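Side-chain contact in quinone reductase (Klebsiella pneumoniae subsp. pneumoniae, PDB 4GI5), which binds FAD in a flavodoxin-like fold and probably reduces quinones with NAD(P)H as electron donor: residues Glu209-Leu214 / Ala235-Thr240. Residues are numbered along the deposited sequence; the frame is centred on the assembly and turned at random.
Sequences EVLPPL and AERLDT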
loop_
_atom_site.group_PDB
_atom_site.type_symbol
_atom_site.label_atom_id
_atom_site.label_comp_id
_atom_site.label_asym_id
_atom_site.label_seq_id
_atom_site.Cartn_x
_atom_site.Cartn_y
_atom_site.Cartn_z
ATOM N N GLU B 209 12.976 13.454 7.210
ATOM C CA GLU B 209 14.186 12.587 7.186
ATOM C C GLU B 209 13.723 11.185 7.625
ATOM O O GLU B 209 13.195 11.084 8.729
ATOM C CB GLU B 209 15.226 13.142 8.168
ATOM C CG GLU B 209 15.748 14.484 7.711
ATOM C CD GLU B 209 16.990 14.851 8.524
ATOM O OE1 GLU B 209 16.936 14.736 9.767
ATOM O OE2 GLU B 209 18.026 15.125 7.921
ATOM N N VAL B 210 13.913 10.176 6.770
ATOM C CA VAL B 210 13.390 8.884 7.083
ATOM C C VAL B 210 14.502 8.011 7.679
ATOM O O VAL B 210 15.562 7.819 7.079
ATOM C CB VAL B 210 12.850 8.211 5.811
ATOM C CG1 VAL B 210 12.148 6.911 6.188
ATOM C CG2 VAL B 210 11.966 9.224 5.051
ATOM N N LEU B 211 14.279 7.517 8.878
ATOM C CA LEU B 211 15.219 6.599 9.463
ATOM C C LEU B 211 15.034 5.209 8.919
ATOM O O LEU B 211 13.914 4.837 8.518
ATOM C CB LEU B 211 15.053 6.613 10.973
ATOM C CG LEU B 211 15.058 7.970 11.628
ATOM C CD1 LEU B 211 15.003 7.765 13.099
ATOM C CD2 LEU B 211 16.332 8.662 11.297
ATOM N N PRO B 212 16.068 4.349 8.958
ATOM C CA PRO B 212 15.895 2.934 8.605
ATOM C C PRO B 212 14.797 2.295 9.405
ATOM O O PRO B 212 14.641 2.653 10.592
ATOM C CB PRO B 212 17.258 2.293 8.965
ATOM C CG PRO B 212 18.204 3.434 8.808
ATOM C CD PRO B 212 17.486 4.626 9.367
ATOM N N PRO B 213 13.964 1.498 8.769
ATOM C CA PRO B 213 12.832 0.910 9.493
ATOM C C PRO B 213 13.277 -0.126 10.509
ATOM O O PRO B 213 14.332 -0.727 10.311
ATOM C CB PRO B 213 12.038 0.270 8.368
ATOM C CG PRO B 213 13.055 -0.092 7.313
ATOM C CD PRO B 213 14.024 1.026 7.386
ATOM N N LEU B 214 12.446 -0.352 11.509
ATOM C CA LEU B 214 12.624 -1.452 12.430
ATOM C C LEU B 214 11.603 -2.530 12.042
ATOM O O LEU B 214 10.402 -2.272 12.106
ATOM C CB LEU B 214 12.304 -0.956 13.819
ATOM C CG LEU B 214 12.373 -2.035 14.887
ATOM C CD1 LEU B 214 13.715 -2.749 14.924
ATOM C CD2 LEU B 214 12.080 -1.408 16.225
ATOM N N ALA B 235 14.162 -0.755 21.985
ATOM C CA ALA B 235 14.662 0.243 22.898
ATOM C C ALA B 235 15.900 0.899 22.291
ATOM O O ALA B 235 16.074 2.132 22.437
ATOM C CB ALA B 235 14.955 -0.468 24.295
ATOM N N GLU B 236 16.722 0.130 21.634
ATOM C CA GLU B 236 17.971 0.635 21.004
ATOM C C GLU B 236 17.631 1.628 19.919
ATOM O O GLU B 236 18.228 2.675 19.834
ATOM C CB GLU B 236 18.879 -0.517 20.496
ATOM C CG GLU B 236 19.918 -0.259 19.390
ATOM C CD GLU B 236 20.891 0.823 19.608
ATOM O OE1 GLU B 236 21.198 1.094 20.790
ATOM O OE2 GLU B 236 21.399 1.383 18.582
ATOM N N ARG B 237 16.586 1.346 19.095
ATOM C CA ARG B 237 16.165 2.360 18.147
ATOM C C ARG B 237 15.604 3.623 18.741
ATOM O O ARG B 237 15.866 4.750 18.290
ATOM C CB ARG B 237 15.125 1.739 17.091
ATOM C CG ARG B 237 15.673 0.606 16.246
ATOM C CD ARG B 237 16.927 0.890 15.380
ATOM N NE ARG B 237 16.716 2.127 14.720
ATOM C CZ ARG B 237 16.167 2.235 13.479
ATOM N NH1 ARG B 237 15.811 1.170 12.862
ATOM N NH2 ARG B 237 15.931 3.395 12.981
ATOM N N LEU B 238 14.799 3.476 19.781
ATOM C CA LEU B 238 14.219 4.618 20.410
ATOM C C LEU B 238 15.289 5.500 21.139
ATOM O O LEU B 238 15.122 6.699 21.250
ATOM C CB LEU B 238 13.160 4.112 21.406
ATOM C CG LEU B 238 11.904 3.476 20.774
ATOM C CD1 LEU B 238 11.020 2.932 21.858
ATOM C CD2 LEU B 238 11.134 4.431 19.846
ATOM N N ASP B 239 16.319 4.872 21.608
ATOM C CA ASP B 239 17.474 5.569 22.296
ATOM C C ASP B 239 18.292 6.360 21.284
ATOM O O ASP B 239 19.033 7.250 21.680
ATOM C CB ASP B 239 18.379 4.498 22.971
ATOM C CG ASP B 239 17.761 3.893 24.220
ATOM O OD1 ASP B 239 16.807 4.470 24.692
ATOM O OD2 ASP B 239 18.237 2.843 24.704
ATOM N N THR B 240 18.197 6.066 19.970
ATOM C CA THR B 240 19.096 6.674 18.996
ATOM C C THR B 240 18.327 7.446 17.903
ATOM O O THR B 240 18.894 7.744 16.871
ATOM C CB THR B 240 19.982 5.575 18.348
ATOM O OG1 THR B 240 19.177 4.496 17.817
ATOM C CG2 THR B 240 20.978 4.930 19.339
#
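Arg237, near the C-terminal end of helix 224-239, reaches across to the broken edge strand 209-216 and closes its guanidinium on the carbonyl oxygen of Pro212. Its CB already points at the strand, and a chi1 of -61°, with CG anti to the carbonyl carbon of Arg237, sets CG beside Leu214. Arg237 CG lies against the fork of Leu214, 4.1 Å from both CD1 and CD2, as the leucine side chain runs past in the opposite direction. Two further bends, at chi2 and chi3, turn the chain from this apolar contact toward the two prolines. At the tip both terminal nitrogens grip one atom end-on: Arg237 NH2 donates to Pro212 O at 2.8 Å and Arg237 NH1 to the same oxygen at 3.0 Å. The oxygen sits in the guanidinium plane, yet both donors come from one face of the carbonyl plane, NH2 tilted somewhat from it and NH1 well above it. N-H...O angles of 149° and 141° leave neither bond straight, as expected when two N-H groups of one guanidinium converge on a single oxygen. Pro213 O lies 3.5 Å from Arg237 NH1, at the guanidinium edge, while Leu211 CB borders Arg237 NH2 at 3.9 Å near the same plane. Outside the pair, Arg237 also packs on Met170 of strand 168-174. The contact joins the last strand of the parallel sheet to the helix that follows it in the flavodoxin-like fold. Within 209-214 the arginine bonds to a backbone carbonyl, not a carboxylate, so the carbonyl dipole probably helps to stabilise its positive charge, and the forked grip restrains rotation of the guanidinium.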